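Local coordinates for protein starch synthase I (Hordeum vulgare, PDB 4HLN) that belongs to the glycosyltransferases of the GT-B fold, built from two Rossmann-like domains, at residues A[440-445]-A[469-474]; A[461-466]-A[491-496]; A[185-190]-A[198-203]; A[162-167]-A[209-214]; A[294-299]-A[357-362]. All coordinates share one frame; numbering follows the deposited sequence.

Interaction 1. Residues A[440-445]-A[469-474]; sequences VPLIGF and DVQFVM
I443 and F472 lie at the apolar centre, the methyl CG2 of I443 resting 3.6 Å from ring atom CD1 of F472. One step further along the same face, F445 touches both F472 and M474. Its CB sits 4.0 Å from CZ of F472, while its ring lies against the thioether tail of M474, with CE 3.6 Å from CD1 of F445. The bend of that tail at its last torsion (chi3 -64°) turns the methyl back to the F445 ring. On the reverse face G444 contributes no side chain, and the apolar contact runs from L442 to V473, CD1 to CG1 at 4.0 Å. Strands 442-446 and 471-476 are the two parallel strands of a beta-alpha-beta unit whose helix is 455-466, a basic element of the Rossmann-like domain. Four backbone hydrogen bonds join them, from Q471 N to P441 O (2.9 Å) through to F445 N to V473 O (3.0 Å). Just before the first strand, V440 meets the Q471 side chain at about a right angle, its CG1 3.5 Å from the amide carbon CD. The amide itself is satisfied outside the pair: OE1 bonds to Q429 and NE2 to the carbonyl of P435. At the partly exposed margin D469 brings OD1 to 3.7 Å from CG2 of V440, and its other oxygen, OD2, forms a salt bridge with R437.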
# COMPACT_ATOMS: atom_id res chain seq x y z
N VAL A 440 8.19 32.82 7.30
CA VAL A 440 9.18 31.79 7.02
C VAL A 440 8.49 30.47 6.68
O VAL A 440 7.48 30.11 7.30
CB VAL A 440 10.11 31.60 8.25
CG1 VAL A 440 9.33 31.02 9.42
CG2 VAL A 440 11.28 30.71 7.91
N PRO A 441 9.00 29.74 5.67
CA PRO A 441 8.48 28.42 5.31
C PRO A 441 8.84 27.38 6.36
O PRO A 441 10.02 27.21 6.68
CB PRO A 441 9.23 28.09 4.01
CG PRO A 441 9.76 29.39 3.52
CD PRO A 441 10.06 30.18 4.74
N LEU A 442 7.83 26.71 6.90
CA LEU A 442 8.06 25.68 7.90
C LEU A 442 7.78 24.30 7.31
O LEU A 442 6.71 24.05 6.76
CB LEU A 442 7.18 25.93 9.12
CG LEU A 442 7.18 24.84 10.20
CD1 LEU A 442 8.58 24.39 10.57
CD2 LEU A 442 6.44 25.34 11.43
N ILE A 443 8.77 23.43 7.41
CA ILE A 443 8.74 22.14 6.74
C ILE A 443 8.84 21.00 7.72
O ILE A 443 9.66 21.03 8.64
CB ILE A 443 9.89 22.03 5.76
CG1 ILE A 443 9.74 23.07 4.66
CG2 ILE A 443 9.94 20.64 5.16
CD1 ILE A 443 11.00 23.33 3.91
N GLY A 444 8.02 19.97 7.49
CA GLY A 444 7.95 18.82 8.38
C GLY A 444 8.33 17.51 7.70
O GLY A 444 8.04 17.28 6.52
N PHE A 445 8.99 16.65 8.47
CA PHE A 445 9.10 15.25 8.13
C PHE A 445 8.58 14.45 9.31
O PHE A 445 8.81 14.81 10.46
CB PHE A 445 10.54 14.85 7.83
CG PHE A 445 10.76 13.36 7.85
CD1 PHE A 445 10.99 12.70 9.05
CD2 PHE A 445 10.70 12.62 6.68
CE1 PHE A 445 11.17 11.33 9.08
CE2 PHE A 445 10.88 11.25 6.70
CZ PHE A 445 11.11 10.60 7.91
N ASP A 469 16.34 30.66 4.01
CA ASP A 469 15.58 31.07 5.19
C ASP A 469 14.35 30.19 5.33
O ASP A 469 13.30 30.48 4.75
CB ASP A 469 15.16 32.53 5.12
CG ASP A 469 14.48 33.00 6.39
OD1 ASP A 469 14.63 32.31 7.43
OD2 ASP A 469 13.80 34.06 6.37
N VAL A 470 14.50 29.10 6.08
CA VAL A 470 13.42 28.16 6.32
C VAL A 470 13.60 27.53 7.69
O VAL A 470 14.69 27.56 8.27
CB VAL A 470 13.41 27.01 5.29
CG1 VAL A 470 13.27 27.55 3.89
CG2 VAL A 470 14.66 26.15 5.41
N GLN A 471 12.51 26.97 8.19
CA GLN A 471 12.57 26.15 9.39
C GLN A 471 12.19 24.71 9.02
O GLN A 471 11.41 24.47 8.10
CB GLN A 471 11.65 26.71 10.47
CG GLN A 471 11.66 28.23 10.54
CD GLN A 471 10.82 28.75 11.68
OE1 GLN A 471 9.74 28.23 11.96
NE2 GLN A 471 11.33 29.78 12.36
N PHE A 472 12.76 23.75 9.72
CA PHE A 472 12.57 22.36 9.38
C PHE A 472 12.49 21.52 10.64
O PHE A 472 13.43 21.46 11.42
CB PHE A 472 13.72 21.86 8.51
CG PHE A 472 13.61 20.43 8.14
CD1 PHE A 472 13.05 20.05 6.93
CD2 PHE A 472 14.02 19.44 9.02
CE1 PHE A 472 12.92 18.71 6.59
CE2 PHE A 472 13.90 18.10 8.68
CZ PHE A 472 13.34 17.74 7.47
N VAL A 473 11.36 20.88 10.84
CA VAL A 473 11.22 20.01 11.99
C VAL A 473 10.96 18.60 11.51
O VAL A 473 10.12 18.36 10.64
CB VAL A 473 10.09 20.45 12.92
CG1 VAL A 473 8.79 20.68 12.13
CG2 VAL A 473 9.88 19.41 14.02
N MET A 474 11.69 17.65 12.06
CA MET A 474 11.36 16.27 11.78
C MET A 474 11.12 15.56 13.09
O MET A 474 11.79 15.82 14.08
CB MET A 474 12.42 15.60 10.90
CG MET A 474 13.77 15.43 11.54
SD MET A 474 15.02 14.94 10.34
CE MET A 474 14.44 13.32 9.83

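Interaction 2. Residues A[461-466]-A[491-496]; sequences AIPDLM and SSYKDK
M466 lies across one face of the Y493 ring. Its CG stands over the middle of the ring, 3.6 Å from the centroid and 14° off the normal, a CH-pi arrangement. CB is carried toward one side of the ring, where it meets CD2 of Y493 at 3.4 Å. The bend at chi2 (-80°) brings the sulfur SD back to the ring, which it reaches obliquely, 4.4 Å from the centroid, as a Met-aromatic contact. K496 runs past M466 in the opposite sense. Its CB lies 3.8 Å from SD of M466, and its extended chain carries NZ to O of M466, a hydrogen bond of 2.7 Å. The ammonium also bonds to the carbonyl of E468, so two backbone oxygens grip it. I462 approaches the Y493 ring obliquely, CG2 to CE1 at 4.2 Å, and the phenol OH lies 3.7 Å from CA of P463. The contact thus joins the C-terminal part of helix 455-466 to the turn following helix 480-492, where Y493 is the first residue to leave helical geometry; I462 also packs on W485 and T489 of that helix, and F497 of strand 497-501 touches I462 and M466.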
# COMPACT_ATOMS: atom_id res chain seq x y z
N ALA A 461 20.76 16.55 2.14
CA ALA A 461 20.24 17.81 1.62
C ALA A 461 20.20 18.91 2.68
O ALA A 461 20.21 20.09 2.35
CB ALA A 461 18.88 17.62 1.02
N ILE A 462 20.17 18.52 3.95
CA ILE A 462 20.05 19.49 5.03
C ILE A 462 21.01 20.67 4.89
O ILE A 462 20.58 21.83 4.85
CB ILE A 462 20.23 18.83 6.42
CG1 ILE A 462 18.91 18.23 6.89
CG2 ILE A 462 20.70 19.85 7.45
CD1 ILE A 462 17.85 19.27 7.19
N PRO A 463 22.31 20.39 4.81
CA PRO A 463 23.28 21.50 4.77
C PRO A 463 22.97 22.49 3.65
O PRO A 463 22.94 23.70 3.87
CB PRO A 463 24.60 20.78 4.51
CG PRO A 463 24.39 19.41 5.11
CD PRO A 463 22.97 19.08 4.75
N ASP A 464 22.74 21.98 2.45
CA ASP A 464 22.42 22.82 1.31
C ASP A 464 21.09 23.54 1.54
O ASP A 464 20.81 24.58 0.95
CB ASP A 464 22.34 21.94 0.06
CG ASP A 464 22.77 22.68 -1.19
OD1 ASP A 464 22.61 23.92 -1.25
OD2 ASP A 464 23.28 22.01 -2.11
N LEU A 465 20.26 22.97 2.41
CA LEU A 465 18.90 23.44 2.63
C LEU A 465 18.84 24.59 3.64
O LEU A 465 18.02 25.50 3.50
CB LEU A 465 18.01 22.28 3.08
CG LEU A 465 16.48 22.43 3.14
CD1 LEU A 465 16.02 22.92 4.50
CD2 LEU A 465 15.94 23.31 2.02
N MET A 466 19.70 24.54 4.65
CA MET A 466 19.80 25.60 5.64
C MET A 466 20.47 26.87 5.10
O MET A 466 20.48 27.90 5.76
CB MET A 466 20.55 25.10 6.88
CG MET A 466 20.01 23.80 7.46
SD MET A 466 18.52 23.93 8.50
CE MET A 466 17.25 24.27 7.29
N SER A 491 21.92 21.60 16.69
CA SER A 491 22.91 22.43 17.32
C SER A 491 23.63 23.35 16.32
O SER A 491 23.91 24.51 16.63
CB SER A 491 23.91 21.56 18.07
OG SER A 491 24.83 22.36 18.77
N SER A 492 23.88 22.84 15.12
CA SER A 492 24.52 23.61 14.05
C SER A 492 23.63 24.69 13.44
O SER A 492 24.11 25.72 12.97
CB SER A 492 25.02 22.68 12.94
OG SER A 492 26.14 21.92 13.36
N TYR A 493 22.32 24.45 13.45
CA TYR A 493 21.38 25.43 12.90
C TYR A 493 20.30 25.70 13.94
O TYR A 493 19.17 25.27 13.78
CB TYR A 493 20.76 24.87 11.63
CG TYR A 493 21.77 24.27 10.68
CD1 TYR A 493 22.11 22.92 10.77
CD2 TYR A 493 22.39 25.05 9.71
CE1 TYR A 493 23.04 22.37 9.90
CE2 TYR A 493 23.32 24.51 8.84
CZ TYR A 493 23.65 23.17 8.94
OH TYR A 493 24.58 22.63 8.08
N LYS A 494 20.66 26.41 15.00
CA LYS A 494 19.82 26.42 16.19
C LYS A 494 18.54 27.25 16.06
O LYS A 494 17.71 27.27 16.97
CB LYS A 494 20.63 26.82 17.43
CG LYS A 494 20.52 25.82 18.59
CD LYS A 494 19.05 25.54 19.00
CE LYS A 494 18.93 24.70 20.27
NZ LYS A 494 17.53 24.68 20.79
N ASP A 495 18.36 27.89 14.91
CA ASP A 495 17.20 28.75 14.69
C ASP A 495 16.37 28.28 13.50
O ASP A 495 15.39 28.93 13.09
CB ASP A 495 17.69 30.19 14.45
CG ASP A 495 18.74 30.28 13.33
OD1 ASP A 495 19.53 29.31 13.15
OD2 ASP A 495 18.77 31.32 12.63
N LYS A 496 16.75 27.14 12.94
CA LYS A 496 16.17 26.66 11.69
C LYS A 496 15.76 25.20 11.74
O LYS A 496 14.85 24.78 11.04
CB LYS A 496 17.17 26.86 10.55
CG LYS A 496 17.47 28.30 10.20
CD LYS A 496 18.45 28.36 9.03
CE LYS A 496 18.64 29.79 8.53
NZ LYS A 496 19.37 29.84 7.24

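Interaction 3. Residues A[185-190]-A[198-203]; sequences KHIKIP and VTFFHE
I187 and V198 form a hydrogen-bonded antiparallel pair, I187 N to V198 O at 3.0 Å and V198 N to I187 O at 3.1 Å. H186 and T199 make the neighbouring non-hydrogen-bonded pair, beyond which F200 N bonds to K185 O (3.1 Å). F200 keeps its ring beside the backbone N (chi1 -62°), next to the oxygen that this N-H bonds: K185 O lies in the ring plane at the edge, 3.4 Å from CD2 of F200. Among the apolar contacts, I187 and V198 run side by side, CG1 to CG2 at 3.4 Å. The F200 ring meets I187 by its edge, CE2 to CG2 at 4.0 Å, while I189 sends CD1 to 3.9 Å from CG1 of V198. On the other face the one notable apolar touch is H186 CB on T199 CG2, with a weak bond from K188 NZ to H186 NE2 nearby. This is a beta hairpin at the margin of the mixed sheet: strand 181-190 is outermost within the chain, strand 195-205 pairs onward with 208-214, and helix 235-252 packs on I187 and I189.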
# COMPACT_ATOMS: atom_id res chain seq x y z
N LYS A 185 -15.70 -28.11 7.65
CA LYS A 185 -15.28 -28.39 6.28
C LYS A 185 -13.78 -28.58 6.14
O LYS A 185 -12.99 -27.81 6.70
CB LYS A 185 -15.76 -27.27 5.37
CG LYS A 185 -17.25 -27.21 5.26
CD LYS A 185 -17.78 -28.32 4.39
CE LYS A 185 -19.30 -28.38 4.45
NZ LYS A 185 -19.85 -29.22 3.35
N HIS A 186 -13.39 -29.60 5.40
CA HIS A 186 -11.99 -29.82 5.10
C HIS A 186 -11.82 -30.10 3.61
O HIS A 186 -12.77 -30.51 2.94
CB HIS A 186 -11.48 -31.02 5.88
CG HIS A 186 -11.89 -32.34 5.28
ND1 HIS A 186 -13.06 -32.99 5.63
CD2 HIS A 186 -11.28 -33.12 4.36
CE1 HIS A 186 -13.15 -34.12 4.95
NE2 HIS A 186 -12.09 -34.22 4.17
N ILE A 187 -10.63 -29.86 3.06
CA ILE A 187 -10.34 -30.37 1.73
C ILE A 187 -9.02 -31.09 1.71
O ILE A 187 -8.17 -30.89 2.60
CB ILE A 187 -10.33 -29.29 0.65
CG1 ILE A 187 -9.19 -28.31 0.90
CG2 ILE A 187 -11.68 -28.57 0.61
CD1 ILE A 187 -9.16 -27.15 -0.09
N LYS A 188 -8.87 -31.97 0.73
CA LYS A 188 -7.61 -32.68 0.51
C LYS A 188 -6.99 -32.20 -0.79
O LYS A 188 -7.58 -32.36 -1.88
CB LYS A 188 -7.80 -34.21 0.52
CG LYS A 188 -8.02 -34.78 1.91
CD LYS A 188 -8.03 -36.31 1.92
CE LYS A 188 -8.65 -36.87 3.21
NZ LYS A 188 -10.17 -36.84 3.22
N ILE A 189 -5.82 -31.58 -0.65
CA ILE A 189 -5.09 -30.98 -1.77
C ILE A 189 -3.98 -31.90 -2.27
O ILE A 189 -3.03 -32.20 -1.53
CB ILE A 189 -4.45 -29.66 -1.34
CG1 ILE A 189 -5.51 -28.75 -0.70
CG2 ILE A 189 -3.75 -29.02 -2.51
CD1 ILE A 189 -4.94 -27.60 0.14
N PRO A 190 -4.08 -32.35 -3.52
CA PRO A 190 -3.01 -33.17 -4.09
C PRO A 190 -1.86 -32.27 -4.57
O PRO A 190 -2.01 -31.47 -5.50
CB PRO A 190 -3.70 -33.86 -5.27
CG PRO A 190 -4.68 -32.81 -5.74
CD PRO A 190 -5.15 -32.08 -4.49
N VAL A 198 -6.32 -29.47 4.61
CA VAL A 198 -6.53 -28.25 5.36
C VAL A 198 -7.98 -28.22 5.85
O VAL A 198 -8.85 -28.92 5.31
CB VAL A 198 -6.24 -26.99 4.50
CG1 VAL A 198 -4.81 -27.04 3.97
CG2 VAL A 198 -7.21 -26.91 3.34
N THR A 199 -8.25 -27.44 6.90
CA THR A 199 -9.61 -27.27 7.38
C THR A 199 -9.93 -25.79 7.45
O THR A 199 -9.03 -24.95 7.37
CB THR A 199 -9.85 -27.95 8.74
OG1 THR A 199 -8.98 -27.36 9.71
CG2 THR A 199 -9.57 -29.45 8.66
N PHE A 200 -11.20 -25.45 7.59
CA PHE A 200 -11.59 -24.05 7.55
C PHE A 200 -12.23 -23.63 8.86
O PHE A 200 -13.14 -24.30 9.36
CB PHE A 200 -12.58 -23.79 6.41
CG PHE A 200 -12.02 -24.06 5.05
CD1 PHE A 200 -11.54 -23.02 4.26
CD2 PHE A 200 -11.98 -25.35 4.55
CE1 PHE A 200 -11.04 -23.26 3.00
CE2 PHE A 200 -11.47 -25.61 3.27
CZ PHE A 200 -11.00 -24.56 2.50
N PHE A 201 -11.74 -22.52 9.39
CA PHE A 201 -12.33 -21.88 10.55
C PHE A 201 -12.91 -20.56 10.08
O PHE A 201 -12.48 -20.04 9.05
CB PHE A 201 -11.29 -21.69 11.65
CG PHE A 201 -10.86 -22.98 12.28
CD1 PHE A 201 -10.15 -23.92 11.55
CD2 PHE A 201 -11.21 -23.27 13.59
CE1 PHE A 201 -9.77 -25.14 12.12
CE2 PHE A 201 -10.85 -24.49 14.17
CZ PHE A 201 -10.13 -25.42 13.43
N HIS A 202 -13.90 -20.04 10.78
CA HIS A 202 -14.58 -18.86 10.27
C HIS A 202 -15.09 -17.93 11.34
O HIS A 202 -15.55 -18.35 12.38
CB HIS A 202 -15.76 -19.26 9.36
CG HIS A 202 -16.71 -18.14 9.10
ND1 HIS A 202 -17.97 -18.09 9.66
CD2 HIS A 202 -16.58 -17.00 8.38
CE1 HIS A 202 -18.58 -16.98 9.29
NE2 HIS A 202 -17.76 -16.30 8.51
N GLU A 203 -15.00 -16.64 11.07
CA GLU A 203 -15.66 -15.67 11.91
C GLU A 203 -16.29 -14.54 11.11
O GLU A 203 -15.71 -14.01 10.15
CB GLU A 203 -14.71 -15.13 12.98
CG GLU A 203 -15.41 -14.16 13.93
CD GLU A 203 -14.46 -13.37 14.83
OE1 GLU A 203 -13.23 -13.63 14.80
OE2 GLU A 203 -14.96 -12.48 15.56

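Interaction 4. Residues A[162-167]-A[209-214]; sequences MVVMPR and DWVFVD
Strands 160-166 and 208-214 meet in a buried parallel pairing, M162 to P166 facing D209 to V213, within the large mixed sheet of the N-terminal domain. Five backbone hydrogen bonds hold it, beginning with V163 N to D209 O (2.8 Å) and finishing with R167 N to V213 O. On one face M165 lies alongside F212 and brings its terminal methyl CE against two aromatic rings. CE is 3.4 Å from CE1 of F212, approached obliquely, and 3.9 Å from CE3 of W210, where it lies in the ring plane at the edge. The turn at chi3 (-56°) gives the methyl this position. V163 also meets the indole, obliquely, CG2 to CZ3 at 3.8 Å. On the face of M162, V164, V211 and V213 the contacts are aliphatic: V164 CG1 touches V213 CG2 at 3.6 Å, and M162 CG meets V211 CG2 at 3.8 Å. At the C-terminal end R167 NH1 and D214 OD1 make a salt bridge of 2.8 Å with weak hydrogen-bond geometry, the carboxylate at the guanidinium edge and the two planes 71° apart. OD1 also has H219 as a partner, and R167 makes a cation-pi contact with F201. Strand 126-130 flanks 160-166 on its far side, giving the run of parallel strands characteristic of a Rossmann-like domain, extended beyond 208-214 by an antiparallel hairpin.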
# COMPACT_ATOMS: atom_id res chain seq x y z
N MET A 162 -15.35 -11.77 1.60
CA MET A 162 -14.63 -12.83 2.30
C MET A 162 -13.14 -12.50 2.37
O MET A 162 -12.59 -11.96 1.42
CB MET A 162 -14.87 -14.17 1.61
CG MET A 162 -14.09 -15.34 2.24
SD MET A 162 -14.38 -16.97 1.48
CE MET A 162 -16.15 -17.10 1.61
N VAL A 163 -12.50 -12.81 3.48
CA VAL A 163 -11.04 -12.78 3.51
C VAL A 163 -10.49 -14.10 3.97
O VAL A 163 -10.81 -14.56 5.06
CB VAL A 163 -10.48 -11.74 4.46
CG1 VAL A 163 -8.95 -11.77 4.37
CG2 VAL A 163 -11.02 -10.37 4.14
N VAL A 164 -9.65 -14.69 3.13
CA VAL A 164 -9.05 -16.00 3.39
C VAL A 164 -7.57 -15.84 3.76
O VAL A 164 -6.82 -15.19 3.04
CB VAL A 164 -9.17 -16.92 2.17
CG1 VAL A 164 -8.63 -18.32 2.46
CG2 VAL A 164 -10.59 -16.98 1.73
N MET A 165 -7.18 -16.46 4.87
CA MET A 165 -5.87 -16.29 5.49
C MET A 165 -5.46 -17.58 6.15
O MET A 165 -6.30 -18.43 6.45
CB MET A 165 -5.94 -15.32 6.65
CG MET A 165 -5.92 -13.88 6.31
SD MET A 165 -6.77 -13.11 7.69
CE MET A 165 -8.30 -14.03 7.58
N PRO A 166 -4.17 -17.72 6.43
CA PRO A 166 -3.76 -18.87 7.23
C PRO A 166 -4.16 -18.65 8.68
O PRO A 166 -4.22 -17.52 9.16
CB PRO A 166 -2.24 -18.86 7.10
CG PRO A 166 -1.98 -18.05 5.83
CD PRO A 166 -3.02 -17.00 5.85
N ARG A 167 -4.46 -19.74 9.36
CA ARG A 167 -4.65 -19.68 10.80
C ARG A 167 -3.28 -19.91 11.44
O ARG A 167 -2.84 -21.05 11.64
CB ARG A 167 -5.66 -20.75 11.21
CG ARG A 167 -6.09 -20.74 12.66
CD ARG A 167 -7.40 -21.51 12.76
NE ARG A 167 -7.79 -21.83 14.13
CZ ARG A 167 -7.50 -22.98 14.74
NH1 ARG A 167 -6.81 -23.92 14.11
NH2 ARG A 167 -7.91 -23.18 15.98
N ASP A 209 -16.63 -11.92 6.27
CA ASP A 209 -16.37 -13.32 6.48
C ASP A 209 -14.88 -13.58 6.53
O ASP A 209 -14.20 -13.63 5.49
CB ASP A 209 -16.99 -14.12 5.35
CG ASP A 209 -18.47 -14.27 5.53
OD1 ASP A 209 -18.84 -14.69 6.64
OD2 ASP A 209 -19.24 -13.94 4.60
N TRP A 210 -14.37 -13.73 7.74
CA TRP A 210 -12.97 -14.04 7.97
C TRP A 210 -12.84 -15.53 7.98
O TRP A 210 -13.32 -16.19 8.90
CB TRP A 210 -12.55 -13.49 9.32
CG TRP A 210 -12.80 -12.04 9.39
CD1 TRP A 210 -13.88 -11.41 9.94
CD2 TRP A 210 -11.96 -11.02 8.86
NE1 TRP A 210 -13.76 -10.05 9.78
CE2 TRP A 210 -12.59 -9.79 9.12
CE3 TRP A 210 -10.73 -11.03 8.18
CZ2 TRP A 210 -12.03 -8.56 8.74
CZ3 TRP A 210 -10.17 -9.82 7.80
CH2 TRP A 210 -10.82 -8.60 8.08
N VAL A 211 -12.20 -16.05 6.94
CA VAL A 211 -12.02 -17.48 6.79
C VAL A 211 -10.56 -17.86 6.98
O VAL A 211 -9.67 -17.30 6.34
CB VAL A 211 -12.46 -17.94 5.39
CG1 VAL A 211 -12.10 -19.41 5.17
CG2 VAL A 211 -13.93 -17.69 5.20
N PHE A 212 -10.32 -18.83 7.85
CA PHE A 212 -8.97 -19.22 8.22
C PHE A 212 -8.67 -20.60 7.76
O PHE A 212 -9.44 -21.53 8.02
CB PHE A 212 -8.82 -19.14 9.72
CG PHE A 212 -8.98 -17.78 10.23
CD1 PHE A 212 -7.93 -16.88 10.17
CD2 PHE A 212 -10.20 -17.37 10.74
CE1 PHE A 212 -8.08 -15.58 10.64
CE2 PHE A 212 -10.37 -16.07 11.22
CZ PHE A 212 -9.31 -15.18 11.16
N VAL A 213 -7.54 -20.74 7.09
CA VAL A 213 -7.13 -22.02 6.55
C VAL A 213 -6.17 -22.66 7.55
O VAL A 213 -5.15 -22.07 7.90
CB VAL A 213 -6.48 -21.84 5.19
CG1 VAL A 213 -6.00 -23.18 4.63
CG2 VAL A 213 -7.50 -21.22 4.25
N ASP A 214 -6.52 -23.86 8.03
CA ASP A 214 -5.73 -24.51 9.06
C ASP A 214 -4.89 -25.70 8.58
O ASP A 214 -5.40 -26.66 7.98
CB ASP A 214 -6.59 -24.93 10.25
CG ASP A 214 -5.75 -25.20 11.50
OD1 ASP A 214 -5.04 -24.27 11.95
OD2 ASP A 214 -5.79 -26.34 12.02

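Interaction 5. Residues A[294-299]-A[357-362]; sequences RSTLVI and RIVTVS
Strands 294-299 and 357-360 run parallel, their axes 17° apart in direction and 4.6 Å at the closest, joined by five backbone hydrogen bonds that begin with R357 N to S295 O. V361 N to I299 O, at 2.9 Å, is the last of the five. Side-chain contact is made by methyl branches. CG2 of T296 meets CG2 of V359 at 3.9 Å; OG1 of T296 lies beside the backbone N (chi1 -59°), which puts CG2 opposite that N and toward V359. On the other face CD1 of I299 crosses to CG2 of I358 at 4.1 Å, and CB of I299 faces CB of T360 at 4.0 Å. V361 then sets its CG1 3.4 Å from the carbonyl O of I299. R357 bends away at chi2 and chi3, its NH2 bonding to OD1 of N390 in the outer strand 389-391, while the T360 and S362 hydroxyls share a hydrogen bond within their own segment (OG1 to OG, 2.8 Å). With its side-chain polar bonds made to other partners, the pairing itself rests on main-chain hydrogen bonds and light aliphatic contact, as suits two buried strands inside the sheet of a Rossmann-like domain.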
# COMPACT_ATOMS: atom_id res chain seq x y z
N ARG A 294 -13.33 -13.25 -11.82
CA ARG A 294 -12.15 -12.55 -12.26
C ARG A 294 -11.20 -12.45 -11.08
O ARG A 294 -11.55 -12.83 -9.96
CB ARG A 294 -12.53 -11.16 -12.77
CG ARG A 294 -13.53 -11.15 -13.93
CD ARG A 294 -12.90 -11.75 -15.17
NE ARG A 294 -13.71 -11.54 -16.35
CZ ARG A 294 -14.55 -12.43 -16.86
NH1 ARG A 294 -14.71 -13.62 -16.27
NH2 ARG A 294 -15.24 -12.13 -17.94
N SER A 295 -10.00 -11.94 -11.32
CA SER A 295 -9.05 -11.73 -10.23
C SER A 295 -8.21 -10.47 -10.38
O SER A 295 -7.86 -10.05 -11.49
CB SER A 295 -8.13 -12.94 -10.06
OG SER A 295 -7.39 -13.17 -11.24
N THR A 296 -7.88 -9.88 -9.24
CA THR A 296 -7.06 -8.69 -9.20
C THR A 296 -5.83 -8.95 -8.35
O THR A 296 -5.92 -9.35 -7.19
CB THR A 296 -7.82 -7.51 -8.59
OG1 THR A 296 -8.99 -7.27 -9.38
CG2 THR A 296 -6.93 -6.24 -8.52
N LEU A 297 -4.67 -8.73 -8.95
CA LEU A 297 -3.44 -8.89 -8.22
C LEU A 297 -3.09 -7.55 -7.57
O LEU A 297 -3.04 -6.52 -8.24
CB LEU A 297 -2.33 -9.37 -9.16
CG LEU A 297 -0.93 -9.38 -8.56
CD1 LEU A 297 -0.85 -10.34 -7.37
CD2 LEU A 297 0.07 -9.73 -9.65
N VAL A 298 -2.89 -7.58 -6.25
CA VAL A 298 -2.43 -6.41 -5.51
C VAL A 298 -0.97 -6.61 -5.10
O VAL A 298 -0.63 -7.59 -4.41
CB VAL A 298 -3.22 -6.16 -4.21
CG1 VAL A 298 -2.62 -4.96 -3.50
CG2 VAL A 298 -4.70 -5.96 -4.50
N ILE A 299 -0.13 -5.68 -5.52
CA ILE A 299 1.30 -5.80 -5.32
C ILE A 299 1.78 -4.69 -4.40
O ILE A 299 1.86 -3.53 -4.81
CB ILE A 299 2.05 -5.66 -6.65
CG1 ILE A 299 1.58 -6.70 -7.65
CG2 ILE A 299 3.54 -5.79 -6.43
CD1 ILE A 299 2.41 -6.71 -8.92
N ARG A 357 -6.92 -7.87 -13.64
CA ARG A 357 -6.44 -6.52 -13.41
C ARG A 357 -5.25 -6.57 -12.45
O ARG A 357 -5.07 -7.55 -11.74
CB ARG A 357 -7.54 -5.63 -12.82
CG ARG A 357 -8.84 -5.55 -13.60
CD ARG A 357 -8.69 -4.82 -14.90
NE ARG A 357 -8.12 -3.49 -14.74
CZ ARG A 357 -8.14 -2.56 -15.69
NH1 ARG A 357 -8.74 -2.82 -16.86
NH2 ARG A 357 -7.59 -1.37 -15.47
N ILE A 358 -4.45 -5.50 -12.41
CA ILE A 358 -3.32 -5.43 -11.50
C ILE A 358 -3.22 -4.08 -10.82
O ILE A 358 -3.14 -3.04 -11.47
CB ILE A 358 -1.99 -5.66 -12.23
CG1 ILE A 358 -1.99 -7.04 -12.88
CG2 ILE A 358 -0.80 -5.49 -11.25
CD1 ILE A 358 -0.81 -7.31 -13.72
N VAL A 359 -3.22 -4.10 -9.49
CA VAL A 359 -3.02 -2.90 -8.70
C VAL A 359 -1.64 -2.97 -8.05
O VAL A 359 -1.34 -3.89 -7.30
CB VAL A 359 -4.10 -2.77 -7.61
CG1 VAL A 359 -3.81 -1.60 -6.70
CG2 VAL A 359 -5.48 -2.64 -8.25
N THR A 360 -0.80 -2.00 -8.34
CA THR A 360 0.60 -2.15 -7.99
C THR A 360 1.22 -0.89 -7.39
O THR A 360 0.94 0.22 -7.84
CB THR A 360 1.41 -2.60 -9.21
OG1 THR A 360 2.80 -2.36 -8.98
CG2 THR A 360 0.97 -1.83 -10.44
N VAL A 361 2.06 -1.09 -6.38
CA VAL A 361 2.82 0.01 -5.78
C VAL A 361 3.64 0.79 -6.82
O VAL A 361 3.85 2.00 -6.69
CB VAL A 361 3.78 -0.54 -4.73
CG1 VAL A 361 4.63 -1.65 -5.34
CG2 VAL A 361 4.65 0.58 -4.16
N SER A 362 4.09 0.09 -7.86
CA SER A 362 5.04 0.63 -8.81
C SER A 362 4.40 1.65 -9.75
O SER A 362 5.11 2.34 -10.49
CB SER A 362 5.67 -0.51 -9.61
OG SER A 362 4.73 -1.09 -10.50

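Four of the five contacts are strand pairings. Interactions 3, 4 and 5 belong to a single mixed sheet: 4 and 5 are buried parallel pairings with centres about 20 Å apart, whereas 3, an antiparallel hairpin, lies at its partly exposed margin and meets 4 through F201 O to F212 N and H202 to D209. In the other domain, interaction 1 pairs the two strands of a beta-alpha-beta unit, and interaction 2 packs its helix, 455-466, on the turn after the next helix; the two meet through a probable hydrogen bond from F472 N to K496 O. The buried strand pair of 1 contrasts with the outer contact of 2, which has no ladder and relies on a methionine, a tyrosine and a lysine.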